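1-acyl-sn-glycerol-3-phosphate acyltransferase (Thermotoga maritima, PDB 5KYM) catalyses transfer of an acyl group to lysophosphatidic acid to form phosphatidic acid, and is an HX4D acyltransferase whose active site is positioned within the membrane bilayer. Local coordinates at residues Val65-Glu70 and Phe208-Glu213; Phe78-Asn83 and Gly95-Gly100; His84-Asp89 and Trp189-Leu194; Glu140-Leu145 and Val177-Pro182; Lys170-Ile175 and Ser221-Leu226. All coordinates share one frame; numbering follows the deposited sequence.

Interactions 1 and 2 share one hydrophobic core: L209 CD1 and V66 CG2 of interaction 1 each come within 3.5 Å of F96, at CB and CD1 respectively. Interaction 3 carries the HX4D residues H84 and D89; its W189 O is probably hydrogen-bonded to F208 N of interaction 1, 2.9 Å away. At the opposite end of strand 183-189, I79 N probably bonds to P182 O (2.8 Å), tying interaction 2 to interaction 4. Interaction 5 adjoins interaction 4 through L145 CD1 and I175 CD1, 3.8 Å apart, but stays clear of interaction 3, about 11 Å away between nearest atoms. The side chain of M88 is about 10 Å from a bound nonane.

Interaction 1 (Val65-Glu70 and Phe208-Glu213); sequences VVEGSE and FLKIHE
E67 lays its side chain obliquely across that of K210, carboxylate carbon over aliphatic chain, with E67 CD 3.7 Å from K210 CD. E67 CG stands between the backbone N and the carbonyl carbon (chi1 66°), which turns the rest of the chain across the neighbouring strand. The charged ends do not form a salt bridge, since E67 OE1 and K210 NZ are 4.1 Å apart. Each is paired elsewhere: E67 OE2 makes a salt bridge with R244 and K210 NZ one with E240 of helix 223-243. On the same face of the sheet V65 CB rests against F208 CD2 at 3.9 Å, approaching the ring at a slant. V66 and L209 point to the other face, where V66 CG1 meets I211 CD1 at 3.9 Å.

Between the strands, three backbone bonds fix the register. L209 N donates to V65 O (3.0 Å), E67 N to L209 O (3.0 Å) and I211 N to E67 O (2.8 Å); the last two are close to straight, while the first is bent to 136° at the hydrogen. At G68 the regular strand pairing ends; with a positive phi of 85° its backbone still lies against I211, its O beside I211 CB. N71 ND2, a little further along the chain, donates to I211 O. The strands run almost parallel, 4.9 Å apart at their axes, and strand 64-67 forms one border of a mixed five-stranded sheet, the alpha/beta core of the acyltransferase domain.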
# COMPACT_ATOMS: atom_id res chain seq x y z
N VAL A 65 8.14 11.50 3.04
CA VAL A 65 9.55 11.60 2.56
C VAL A 65 9.98 10.21 2.16
O VAL A 65 9.90 9.29 2.95
CB VAL A 65 10.50 12.09 3.69
CG1 VAL A 65 11.94 12.06 3.28
CG2 VAL A 65 10.14 13.48 4.10
N VAL A 66 10.46 10.11 0.93
CA VAL A 66 10.70 8.83 0.25
C VAL A 66 12.17 8.67 -0.07
O VAL A 66 12.78 9.53 -0.68
CB VAL A 66 9.95 8.76 -1.08
CG1 VAL A 66 9.88 7.32 -1.52
CG2 VAL A 66 8.54 9.26 -0.89
N GLU A 67 12.75 7.57 0.30
CA GLU A 67 14.04 7.29 -0.27
C GLU A 67 14.04 5.94 -0.92
O GLU A 67 13.33 5.02 -0.55
CB GLU A 67 15.08 7.46 0.77
CG GLU A 67 14.98 6.46 1.85
CD GLU A 67 16.10 6.58 2.81
OE1 GLU A 67 17.25 6.18 2.43
OE2 GLU A 67 15.79 7.06 3.92
N GLY A 68 14.85 5.83 -1.95
CA GLY A 68 15.00 4.61 -2.74
C GLY A 68 13.99 4.47 -3.85
O GLY A 68 13.71 3.36 -4.27
N SER A 69 13.44 5.57 -4.33
CA SER A 69 12.60 5.57 -5.53
C SER A 69 13.29 4.91 -6.70
O SER A 69 12.70 4.11 -7.43
CB SER A 69 12.20 6.97 -5.91
OG SER A 69 11.53 7.56 -4.80
N GLU A 70 14.57 5.18 -6.83
CA GLU A 70 15.42 4.52 -7.84
C GLU A 70 15.39 2.98 -7.85
O GLU A 70 15.68 2.37 -8.83
CB GLU A 70 16.87 5.05 -7.75
CG GLU A 70 17.70 4.56 -6.54
CD GLU A 70 17.51 5.32 -5.18
OE1 GLU A 70 16.82 6.40 -5.10
OE2 GLU A 70 18.15 4.79 -4.23
N PHE A 208 7.68 8.65 6.81
CA PHE A 208 8.86 8.26 6.05
C PHE A 208 8.67 6.91 5.42
O PHE A 208 8.06 6.03 5.97
CB PHE A 208 10.05 8.13 6.97
CG PHE A 208 10.40 9.38 7.67
CD1 PHE A 208 9.76 9.72 8.84
CD2 PHE A 208 11.30 10.27 7.09
CE1 PHE A 208 10.10 10.91 9.48
CE2 PHE A 208 11.63 11.47 7.71
CZ PHE A 208 11.04 11.79 8.92
N LEU A 209 9.31 6.70 4.31
CA LEU A 209 9.11 5.53 3.48
C LEU A 209 10.47 5.22 2.95
O LEU A 209 11.11 6.09 2.38
CB LEU A 209 8.18 5.94 2.34
CG LEU A 209 7.31 4.88 1.77
CD1 LEU A 209 6.55 5.50 0.59
CD2 LEU A 209 8.21 3.78 1.31
N LYS A 210 10.96 4.01 3.15
CA LYS A 210 12.25 3.60 2.56
C LYS A 210 12.06 2.36 1.64
O LYS A 210 11.72 1.26 2.10
CB LYS A 210 13.28 3.33 3.64
CG LYS A 210 14.61 2.83 3.10
CD LYS A 210 15.77 3.10 4.02
CE LYS A 210 16.97 2.36 3.51
NZ LYS A 210 18.10 2.70 4.40
N ILE A 211 12.34 2.58 0.36
CA ILE A 211 12.28 1.58 -0.66
C ILE A 211 13.67 0.95 -0.83
O ILE A 211 14.63 1.63 -1.09
CB ILE A 211 11.82 2.20 -1.97
CG1 ILE A 211 10.53 3.02 -1.76
CG2 ILE A 211 11.45 1.09 -2.93
CD1 ILE A 211 9.99 3.72 -3.01
N HIS A 212 13.75 -0.36 -0.69
CA HIS A 212 14.97 -1.14 -0.69
C HIS A 212 15.20 -1.81 -2.04
O HIS A 212 14.35 -1.78 -2.91
CB HIS A 212 14.81 -2.23 0.34
CG HIS A 212 14.61 -1.74 1.75
ND1 HIS A 212 15.57 -1.07 2.44
CD2 HIS A 212 13.57 -1.87 2.59
CE1 HIS A 212 15.12 -0.77 3.65
NE2 HIS A 212 13.91 -1.26 3.77
N GLU A 213 16.37 -2.42 -2.22
CA GLU A 213 16.74 -3.11 -3.49
C GLU A 213 15.90 -4.36 -3.72
O GLU A 213 15.83 -5.25 -2.82
CB GLU A 213 18.21 -3.53 -3.52
CG GLU A 213 19.21 -2.44 -3.73
CD GLU A 213 20.51 -2.91 -3.15
OE1 GLU A 213 21.11 -3.95 -3.57
OE2 GLU A 213 20.85 -2.25 -2.16

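Interaction 2 (Phe78-Asn83 and Gly95-Gly100)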
# COMPACT_ATOMS: atom_id res chain seq x y z
N PHE A 78 6.00 -6.40 -9.77
CA PHE A 78 6.75 -6.79 -8.57
C PHE A 78 5.78 -7.02 -7.42
O PHE A 78 4.57 -6.82 -7.57
CB PHE A 78 7.86 -5.76 -8.24
CG PHE A 78 7.43 -4.35 -8.33
CD1 PHE A 78 6.73 -3.76 -7.28
CD2 PHE A 78 7.69 -3.58 -9.46
CE1 PHE A 78 6.29 -2.41 -7.38
CE2 PHE A 78 7.28 -2.25 -9.53
CZ PHE A 78 6.59 -1.66 -8.50
N ILE A 79 6.29 -7.51 -6.28
CA ILE A 79 5.48 -7.67 -5.10
C ILE A 79 6.05 -6.78 -4.02
O ILE A 79 7.12 -7.05 -3.53
CB ILE A 79 5.48 -9.09 -4.58
CG1 ILE A 79 5.03 -10.05 -5.64
CG2 ILE A 79 4.52 -9.19 -3.38
CD1 ILE A 79 5.47 -11.47 -5.31
N VAL A 80 5.31 -5.71 -3.64
CA VAL A 80 5.76 -4.78 -2.58
C VAL A 80 5.54 -5.52 -1.30
O VAL A 80 4.48 -6.05 -1.08
CB VAL A 80 5.03 -3.41 -2.60
CG1 VAL A 80 5.55 -2.50 -1.50
CG2 VAL A 80 5.23 -2.72 -3.92
N VAL A 81 6.56 -5.61 -0.50
CA VAL A 81 6.44 -6.23 0.77
C VAL A 81 6.82 -5.20 1.81
O VAL A 81 7.94 -4.71 1.86
CB VAL A 81 7.25 -7.51 0.83
CG1 VAL A 81 7.37 -8.07 2.27
CG2 VAL A 81 6.60 -8.54 -0.10
N ALA A 82 5.83 -4.87 2.65
CA ALA A 82 5.97 -3.77 3.58
C ALA A 82 5.52 -4.18 4.96
O ALA A 82 4.63 -5.03 5.07
CB ALA A 82 5.18 -2.56 3.08
N ASN A 83 6.10 -3.56 6.00
CA ASN A 83 5.50 -3.54 7.36
C ASN A 83 4.17 -2.75 7.32
O ASN A 83 3.94 -1.89 6.44
CB ASN A 83 6.42 -2.99 8.42
CG ASN A 83 6.76 -1.53 8.21
OD1 ASN A 83 7.28 -1.18 7.17
ND2 ASN A 83 6.51 -0.67 9.19
N GLY A 95 0.55 6.05 -3.57
CA GLY A 95 1.01 7.36 -4.00
C GLY A 95 2.50 7.53 -4.16
O GLY A 95 2.94 8.43 -4.84
N PHE A 96 3.28 6.65 -3.56
CA PHE A 96 4.72 6.85 -3.51
C PHE A 96 5.56 5.66 -3.89
O PHE A 96 6.78 5.74 -3.83
CB PHE A 96 5.09 7.27 -2.09
CG PHE A 96 4.56 8.62 -1.70
CD1 PHE A 96 5.25 9.77 -2.04
CD2 PHE A 96 3.40 8.73 -1.02
CE1 PHE A 96 4.78 11.00 -1.70
CE2 PHE A 96 2.93 9.98 -0.66
CZ PHE A 96 3.63 11.10 -0.99
N VAL A 97 4.96 4.53 -4.25
CA VAL A 97 5.74 3.34 -4.64
C VAL A 97 5.13 2.67 -5.87
O VAL A 97 5.83 2.45 -6.85
CB VAL A 97 5.76 2.33 -3.50
CG1 VAL A 97 6.57 1.10 -3.87
CG2 VAL A 97 6.19 3.00 -2.20
N ALA A 98 3.84 2.37 -5.82
CA ALA A 98 3.22 1.52 -6.82
C ALA A 98 1.69 1.50 -6.77
O ALA A 98 1.14 1.40 -5.70
CB ALA A 98 3.75 0.13 -6.60
N THR A 99 1.03 1.56 -7.91
CA THR A 99 -0.39 1.46 -7.94
C THR A 99 -0.78 0.09 -8.35
O THR A 99 -1.37 -0.12 -9.43
CB THR A 99 -1.07 2.48 -8.84
OG1 THR A 99 -0.59 2.40 -10.18
CG2 THR A 99 -0.78 3.81 -8.37
N GLY A 100 -0.57 -0.83 -7.40
CA GLY A 100 -0.89 -2.24 -7.55
C GLY A 100 -2.10 -2.78 -6.80
O GLY A 100 -2.74 -2.11 -5.97
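Strand 79-82 of the central sheet is covered on one side by the chain leaving helix 89-96, and the contact rests on A98, which meets F78 and V80 together. The A98 methyl comes at the rim of the phenyl ring, near its plane, with A98 CB 3.7 Å from F78 CE1; CZ lies scarcely further off. V80 CG2 also sits at that rim, in the plane of the ring. It is 4.2 Å from A98 CB, so the ring edge, the methyl and the valine branch close a small triangle. F78 reaches this place because its CG is turned between the backbone N and the carbonyl carbon (chi1 45°), which swings the ring toward A98 although F78 itself stands just before the strand.

In this alpha/beta domain both edges of the strand are used by backbone bonds, V80 to F151 and V153 on one side, I79 to L184 on the other. V80 points its side chain toward the chain that leaves helix 89-96. There V97 receives it: V97 CG1, anti to the backbone N, comes slantwise to V80 CG2, 4.0 Å away, and the residue also packs on L184, L209 and I211, so it bridges several strands at once. No hydrogen bond joins the two segments; their contact is made by apolar side chains, all of them buried. Next to V97, F96 makes a cation-pi contact with K54 of helix 38-59, and the side chain of A98 is about 13 Å from a bound nonane.

Interaction 3 (His84-Asp89 and Trp189-Leu194)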
# COMPACT_ATOMS: atom_id res chain seq x y z
N HIS A 84 3.31 -3.06 8.28
CA HIS A 84 1.93 -2.55 8.28
C HIS A 84 1.56 -1.97 9.64
O HIS A 84 1.67 -2.66 10.67
CB HIS A 84 0.98 -3.71 8.01
CG HIS A 84 -0.36 -3.29 7.55
ND1 HIS A 84 -0.62 -2.06 7.03
CD2 HIS A 84 -1.53 -3.97 7.53
CE1 HIS A 84 -1.88 -1.99 6.67
NE2 HIS A 84 -2.46 -3.14 6.98
N GLN A 85 1.20 -0.70 9.66
CA GLN A 85 0.99 -0.05 10.95
C GLN A 85 -0.08 1.05 10.91
O GLN A 85 -0.14 1.87 11.82
CB GLN A 85 2.33 0.50 11.48
CG GLN A 85 2.87 1.74 10.72
CD GLN A 85 4.15 2.29 11.32
OE1 GLN A 85 4.43 3.48 11.16
NE2 GLN A 85 4.92 1.44 12.02
N SER A 86 -0.90 1.07 9.85
CA SER A 86 -1.97 2.05 9.71
C SER A 86 -2.87 1.75 8.54
O SER A 86 -2.44 1.17 7.58
CB SER A 86 -1.37 3.45 9.57
OG SER A 86 -2.40 4.37 9.34
N LEU A 87 -4.11 2.20 8.57
CA LEU A 87 -4.90 2.19 7.30
C LEU A 87 -4.22 2.99 6.22
O LEU A 87 -4.31 2.64 5.07
CB LEU A 87 -6.32 2.73 7.45
CG LEU A 87 -7.26 1.90 8.37
CD1 LEU A 87 -8.61 2.63 8.39
CD2 LEU A 87 -7.40 0.38 8.06
N MET A 88 -3.55 4.07 6.59
CA MET A 88 -2.95 4.94 5.63
C MET A 88 -1.80 4.28 4.84
O MET A 88 -1.35 4.83 3.81
CB MET A 88 -2.45 6.23 6.31
CG MET A 88 -3.54 7.13 6.88
SD MET A 88 -4.90 7.53 5.73
CE MET A 88 -3.95 8.64 4.64
N ASP A 89 -1.34 3.10 5.26
CA ASP A 89 -0.29 2.43 4.50
C ASP A 89 -0.64 2.20 3.02
O ASP A 89 0.16 2.39 2.15
CB ASP A 89 0.12 1.14 5.19
CG ASP A 89 0.73 1.35 6.54
OD1 ASP A 89 1.23 2.47 6.84
OD2 ASP A 89 0.71 0.34 7.30
N TRP A 189 7.53 4.20 8.24
CA TRP A 189 7.48 4.69 9.58
C TRP A 189 6.78 6.00 9.72
O TRP A 189 7.12 6.92 9.04
CB TRP A 189 8.86 4.90 10.10
CG TRP A 189 8.81 5.27 11.56
CD1 TRP A 189 9.13 6.43 12.13
CD2 TRP A 189 8.37 4.42 12.62
NE1 TRP A 189 8.95 6.37 13.48
CE2 TRP A 189 8.46 5.15 13.81
CE3 TRP A 189 7.90 3.10 12.66
CZ2 TRP A 189 8.08 4.64 15.03
CZ3 TRP A 189 7.52 2.58 13.88
CH2 TRP A 189 7.60 3.35 15.05
N GLY A 190 5.85 6.10 10.66
CA GLY A 190 5.05 7.31 10.92
C GLY A 190 3.54 7.28 10.61
O GLY A 190 2.81 8.09 11.10
N THR A 191 3.08 6.37 9.79
CA THR A 191 1.70 6.27 9.53
C THR A 191 1.02 5.79 10.81
O THR A 191 -0.16 6.10 11.04
CB THR A 191 1.36 5.32 8.37
OG1 THR A 191 1.92 4.01 8.60
CG2 THR A 191 1.86 5.85 7.14
N TYR A 192 1.74 5.03 11.63
CA TYR A 192 1.19 4.64 12.95
C TYR A 192 0.87 5.82 13.91
O TYR A 192 -0.12 5.77 14.61
CB TYR A 192 2.09 3.59 13.62
CG TYR A 192 1.80 3.40 15.07
CD1 TYR A 192 0.72 2.63 15.51
CD2 TYR A 192 2.56 4.03 16.03
CE1 TYR A 192 0.41 2.48 16.85
CE2 TYR A 192 2.27 3.85 17.39
CZ TYR A 192 1.20 3.07 17.77
OH TYR A 192 0.90 2.88 19.06
N HIS A 193 1.69 6.87 13.91
CA HIS A 193 1.40 8.06 14.72
C HIS A 193 0.29 8.87 14.09
O HIS A 193 -0.37 9.61 14.77
CB HIS A 193 2.63 8.90 14.95
CG HIS A 193 3.86 8.09 15.27
ND1 HIS A 193 3.84 7.03 16.16
CD2 HIS A 193 5.12 8.13 14.76
CE1 HIS A 193 5.03 6.47 16.21
NE2 HIS A 193 5.83 7.11 15.36
N LEU A 194 0.06 8.68 12.80
CA LEU A 194 -0.96 9.39 12.03
C LEU A 194 -2.35 8.87 12.34
O LEU A 194 -3.25 9.63 12.73
CB LEU A 194 -0.62 9.23 10.56
CG LEU A 194 -1.12 10.17 9.49
CD1 LEU A 194 -1.29 11.58 9.98
CD2 LEU A 194 -0.10 10.23 8.36
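Q85 stands crosswise to the side chains of W189 and Y192. Its amide plane is 65° from the W189 ring, whose CZ3 lies 3.4 Å from Q85 NE2. The carbonyl end grips the start of helix 191-194: G190 N, at the N-cap, meets Q85 OE1 in line with its carbonyl bond (3.0 Å), while Y192 N reaches the same Q85 OE1 from above the carbonyl plane (3.1 Å). Y192 CB packs on the amide carbon of Q85. Replacing Q85 with an alanine would probably leave the amides of G190 and Y192 without their shared acceptor and open a gap beside W189.

T191 OG1 faces D89 OD1, but that modelled distance is too short to trust. H84 and D89 are the histidine and aspartate of the HX4D motif that marks this acyltransferase family, probably catalytic. D89 OD2 takes H84 ND1 on its anti lone pair (2.8 Å) and Q85 N on its syn one, so the carboxylate holds both the histidine and the root of Q85. S86 forms a capping box with D89; S86 OG accepts from M88 N and is bonded to I195 O. M88 packs on helix 38-59, T191 on V207, and W189 on helix 223-243.

Interaction 4 (Glu140-Leu145 and Val177-Pro182); sequences EAIEKL and VKTGVP
Apolar contacts carry this meeting, with T179 CG2 set into the angle between I142 and L145 of helix 137-147. On one side I142 CG2 is 3.8 Å from T179 CG2, and on the other L145 CB stands equally close to it, the L145 and T179 side chains crossing at about a right angle. Further out I142 CD1 lies against the aliphatic part of K178, 3.7 Å from K178 CB, while the charged end of the lysine leads away. Deeper in, L145 CD2 meets V181 CG1 at 3.7 Å.

Hydrogen bonds shape the loop rather than cross the contact. T179 OG1, turned between backbone N and carbonyl carbon (chi1 64°), accepts from V181 N through a nearly straight bond (3.2 Å), an ST turn, and is also bonded to I175 O; the same rotation points CG2 at the helix. G180, at positive phi, is where the backbone leaves helical angles after helix 174-177. An alanine in place of T179 is likely to leave V181 N and I175 O without their hydroxyl partner and a gap between I142 and L145.

Charge enters on the helix's other flank, where K144 NZ pairs with E140 OE1 at 3.5 Å and bonds the carbonyls of N122 and G123. Helix 137-147 lies against the sheet, L145 packing on F151 and I79, and V181 leads the chain into strand 183-189 beside I79.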
# COMPACT_ATOMS: atom_id res chain seq x y z
N GLU A 140 -5.65 -16.52 -7.24
CA GLU A 140 -5.86 -15.33 -8.13
C GLU A 140 -4.64 -14.41 -8.14
O GLU A 140 -4.24 -13.91 -9.21
CB GLU A 140 -7.02 -14.42 -7.73
CG GLU A 140 -8.36 -15.02 -7.45
CD GLU A 140 -9.21 -14.03 -6.68
OE1 GLU A 140 -9.32 -12.88 -7.17
OE2 GLU A 140 -9.73 -14.38 -5.57
N ALA A 141 -4.11 -14.16 -6.95
CA ALA A 141 -2.88 -13.40 -6.77
C ALA A 141 -1.78 -14.00 -7.64
O ALA A 141 -1.22 -13.32 -8.48
CB ALA A 141 -2.47 -13.39 -5.32
N ILE A 142 -1.54 -15.31 -7.48
CA ILE A 142 -0.55 -16.02 -8.30
C ILE A 142 -0.84 -15.84 -9.79
O ILE A 142 0.05 -15.56 -10.62
CB ILE A 142 -0.49 -17.53 -8.00
CG1 ILE A 142 0.07 -17.77 -6.60
CG2 ILE A 142 0.42 -18.22 -9.00
CD1 ILE A 142 0.60 -19.18 -6.33
N GLU A 143 -2.13 -15.99 -10.13
CA GLU A 143 -2.59 -15.91 -11.52
C GLU A 143 -2.43 -14.50 -12.07
O GLU A 143 -1.75 -14.31 -13.09
CB GLU A 143 -4.01 -16.48 -11.64
CG GLU A 143 -4.17 -18.02 -11.48
CD GLU A 143 -3.01 -18.91 -12.00
OE1 GLU A 143 -2.80 -18.78 -13.24
OE2 GLU A 143 -2.35 -19.70 -11.19
N LYS A 144 -3.00 -13.52 -11.37
CA LYS A 144 -2.73 -12.10 -11.65
C LYS A 144 -1.25 -11.73 -11.78
O LYS A 144 -0.88 -11.01 -12.71
CB LYS A 144 -3.37 -11.20 -10.60
CG LYS A 144 -4.85 -11.08 -10.79
CD LYS A 144 -5.64 -10.54 -9.61
CE LYS A 144 -7.10 -10.44 -10.05
NZ LYS A 144 -8.04 -10.12 -8.95
N LEU A 145 -0.42 -12.23 -10.87
CA LEU A 145 1.02 -12.00 -10.96
C LEU A 145 1.59 -12.48 -12.27
O LEU A 145 2.32 -11.71 -12.92
CB LEU A 145 1.79 -12.61 -9.81
CG LEU A 145 1.78 -11.65 -8.59
CD1 LEU A 145 1.96 -12.45 -7.30
CD2 LEU A 145 2.78 -10.53 -8.67
N VAL A 177 7.72 -16.90 -4.24
CA VAL A 177 8.28 -18.22 -4.53
C VAL A 177 7.65 -18.91 -5.69
O VAL A 177 8.36 -19.36 -6.55
CB VAL A 177 8.28 -19.12 -3.27
CG1 VAL A 177 7.99 -20.54 -3.60
CG2 VAL A 177 9.62 -19.00 -2.63
N LYS A 178 6.33 -18.94 -5.73
CA LYS A 178 5.55 -19.68 -6.78
C LYS A 178 5.34 -18.93 -8.09
O LYS A 178 4.77 -19.48 -9.00
CB LYS A 178 4.16 -20.13 -6.24
CG LYS A 178 4.21 -21.41 -5.43
CD LYS A 178 2.85 -21.80 -4.86
CE LYS A 178 2.92 -23.10 -4.06
NZ LYS A 178 3.66 -24.22 -4.73
N THR A 179 5.72 -17.66 -8.16
CA THR A 179 5.60 -16.87 -9.40
C THR A 179 6.92 -16.43 -9.95
O THR A 179 6.96 -16.02 -11.10
CB THR A 179 4.77 -15.57 -9.20
OG1 THR A 179 5.42 -14.66 -8.29
CG2 THR A 179 3.40 -15.90 -8.67
N GLY A 180 7.96 -16.44 -9.12
CA GLY A 180 9.23 -15.85 -9.50
C GLY A 180 9.28 -14.36 -9.78
O GLY A 180 10.31 -13.87 -10.29
N VAL A 181 8.24 -13.59 -9.40
CA VAL A 181 8.33 -12.11 -9.58
C VAL A 181 9.15 -11.49 -8.42
O VAL A 181 9.13 -12.00 -7.29
CB VAL A 181 6.97 -11.35 -9.84
CG1 VAL A 181 5.77 -12.30 -10.08
CG2 VAL A 181 6.65 -10.36 -8.74
N PRO A 182 9.86 -10.40 -8.71
CA PRO A 182 10.69 -9.78 -7.69
C PRO A 182 9.92 -9.09 -6.58
O PRO A 182 8.92 -8.44 -6.82
CB PRO A 182 11.53 -8.75 -8.44
CG PRO A 182 11.01 -8.71 -9.83
CD PRO A 182 9.94 -9.72 -10.00

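Interaction 5 (Lys170-Ile175 and Ser221-Leu226); sequences KDSLMI and SSEEEL
K170 barely touches E223, but its amine pairs with the next residue: K170 NZ is 3.6 Å from D171 OD1. D171, at positive phi (64°), brings its backbone beside the carboxylate of E223. The two carboxylates cross, their planes 73° apart, with D171 OD1 and E223 OE1 separated by 4.1 Å. Their like charges are probably eased by K170 on one and by R227, which makes a salt bridge with E223 OE1, on the other.

S172 follows, its hydroxyl bonded to K169 O. At L173 the chain gains its one hydrogen bond across the contact, a weak one: L173 N donates to E223 OE2 at 3.1 Å. E223 is the first residue of helix 223-243, just after the N-cap S222, and in this alpha/beta domain its side chain lies between the start of its own helix and the turn that leads into helix 174-177. E223 gets there with CG anti to its N and a bend at chi2 (-83°). L173 itself lies crosswise to L226, with L173 CD2 4.0 Å from L226 CG.

M174 folds back through two bends, at chi2 and chi3, and lays its methyl on the stem of the glutamate, with M174 CE 3.4 Å from E223 CB. A little further along helix 174-177, A176 is packed upon by L226.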
# COMPACT_ATOMS: atom_id res chain seq x y z
N LYS A 170 4.08 -17.43 8.57
CA LYS A 170 4.64 -18.54 7.78
C LYS A 170 3.86 -18.65 6.46
O LYS A 170 2.67 -18.44 6.41
CB LYS A 170 4.60 -19.87 8.60
CG LYS A 170 5.04 -21.18 7.93
CD LYS A 170 4.02 -22.31 8.21
CE LYS A 170 4.58 -23.73 8.12
NZ LYS A 170 5.28 -23.93 6.82
N ASP A 171 4.58 -18.97 5.41
CA ASP A 171 4.07 -19.02 4.01
C ASP A 171 3.62 -17.67 3.46
O ASP A 171 2.94 -17.64 2.43
CB ASP A 171 2.98 -20.10 3.80
CG ASP A 171 3.46 -21.54 4.13
OD1 ASP A 171 4.66 -21.90 3.93
OD2 ASP A 171 2.62 -22.34 4.59
N SER A 172 4.01 -16.55 4.09
CA SER A 172 3.54 -15.22 3.65
C SER A 172 4.16 -14.83 2.30
O SER A 172 3.47 -14.36 1.41
CB SER A 172 3.73 -14.17 4.72
OG SER A 172 5.07 -14.03 5.19
N LEU A 173 5.45 -15.13 2.12
CA LEU A 173 6.10 -14.95 0.81
C LEU A 173 5.90 -16.02 -0.25
O LEU A 173 6.40 -15.90 -1.35
CB LEU A 173 7.60 -14.61 0.97
CG LEU A 173 7.59 -13.08 1.16
CD1 LEU A 173 7.98 -12.83 2.58
CD2 LEU A 173 8.44 -12.36 0.14
N MET A 174 5.08 -17.00 0.01
CA MET A 174 4.77 -17.97 -1.02
C MET A 174 4.34 -17.32 -2.34
O MET A 174 4.68 -17.88 -3.38
CB MET A 174 3.73 -18.98 -0.53
CG MET A 174 3.72 -20.26 -1.36
SD MET A 174 5.31 -21.15 -1.42
CE MET A 174 5.55 -21.67 0.29
N ILE A 175 3.70 -16.15 -2.38
CA ILE A 175 3.31 -15.68 -3.72
C ILE A 175 4.50 -15.32 -4.60
O ILE A 175 4.43 -15.41 -5.81
CB ILE A 175 2.26 -14.55 -3.77
CG1 ILE A 175 2.82 -13.26 -3.32
CG2 ILE A 175 1.04 -14.87 -2.93
CD1 ILE A 175 1.83 -12.16 -3.55
N SER A 221 16.81 -21.12 -1.46
CA SER A 221 16.35 -22.52 -1.36
C SER A 221 14.93 -22.75 -0.94
O SER A 221 14.45 -23.79 -1.27
CB SER A 221 17.21 -23.32 -0.45
OG SER A 221 18.18 -22.53 0.19
N SER A 222 14.24 -21.80 -0.30
CA SER A 222 12.81 -21.93 0.07
C SER A 222 12.11 -20.65 0.34
O SER A 222 12.71 -19.64 0.51
CB SER A 222 12.67 -22.74 1.35
OG SER A 222 13.29 -22.07 2.44
N GLU A 223 10.78 -20.73 0.44
CA GLU A 223 9.91 -19.62 0.88
C GLU A 223 10.34 -19.11 2.21
O GLU A 223 10.34 -17.91 2.43
CB GLU A 223 8.46 -20.08 1.02
CG GLU A 223 7.49 -18.96 1.41
CD GLU A 223 7.42 -18.64 2.90
OE1 GLU A 223 7.96 -19.48 3.68
OE2 GLU A 223 6.83 -17.59 3.29
N GLU A 224 10.66 -20.02 3.11
CA GLU A 224 11.04 -19.68 4.46
C GLU A 224 12.35 -18.90 4.56
O GLU A 224 12.51 -18.15 5.49
CB GLU A 224 11.14 -20.96 5.30
CG GLU A 224 10.98 -20.78 6.79
CD GLU A 224 12.07 -21.51 7.54
OE1 GLU A 224 11.85 -22.70 7.88
OE2 GLU A 224 13.17 -20.88 7.71
N GLU A 225 13.25 -19.06 3.60
CA GLU A 225 14.57 -18.42 3.63
C GLU A 225 14.50 -17.01 3.06
O GLU A 225 15.20 -16.10 3.50
CB GLU A 225 15.58 -19.28 2.88
CG GLU A 225 17.03 -18.76 2.92
CD GLU A 225 17.93 -19.42 1.87
OE1 GLU A 225 17.97 -20.67 1.98
OE2 GLU A 225 18.60 -18.74 0.99
N LEU A 226 13.67 -16.85 2.04
CA LEU A 226 13.36 -15.56 1.39
C LEU A 226 12.67 -14.64 2.35
O LEU A 226 12.99 -13.44 2.44
CB LEU A 226 12.42 -15.81 0.17
CG LEU A 226 11.72 -14.64 -0.50
CD1 LEU A 226 12.68 -13.64 -1.10
CD2 LEU A 226 10.83 -15.16 -1.60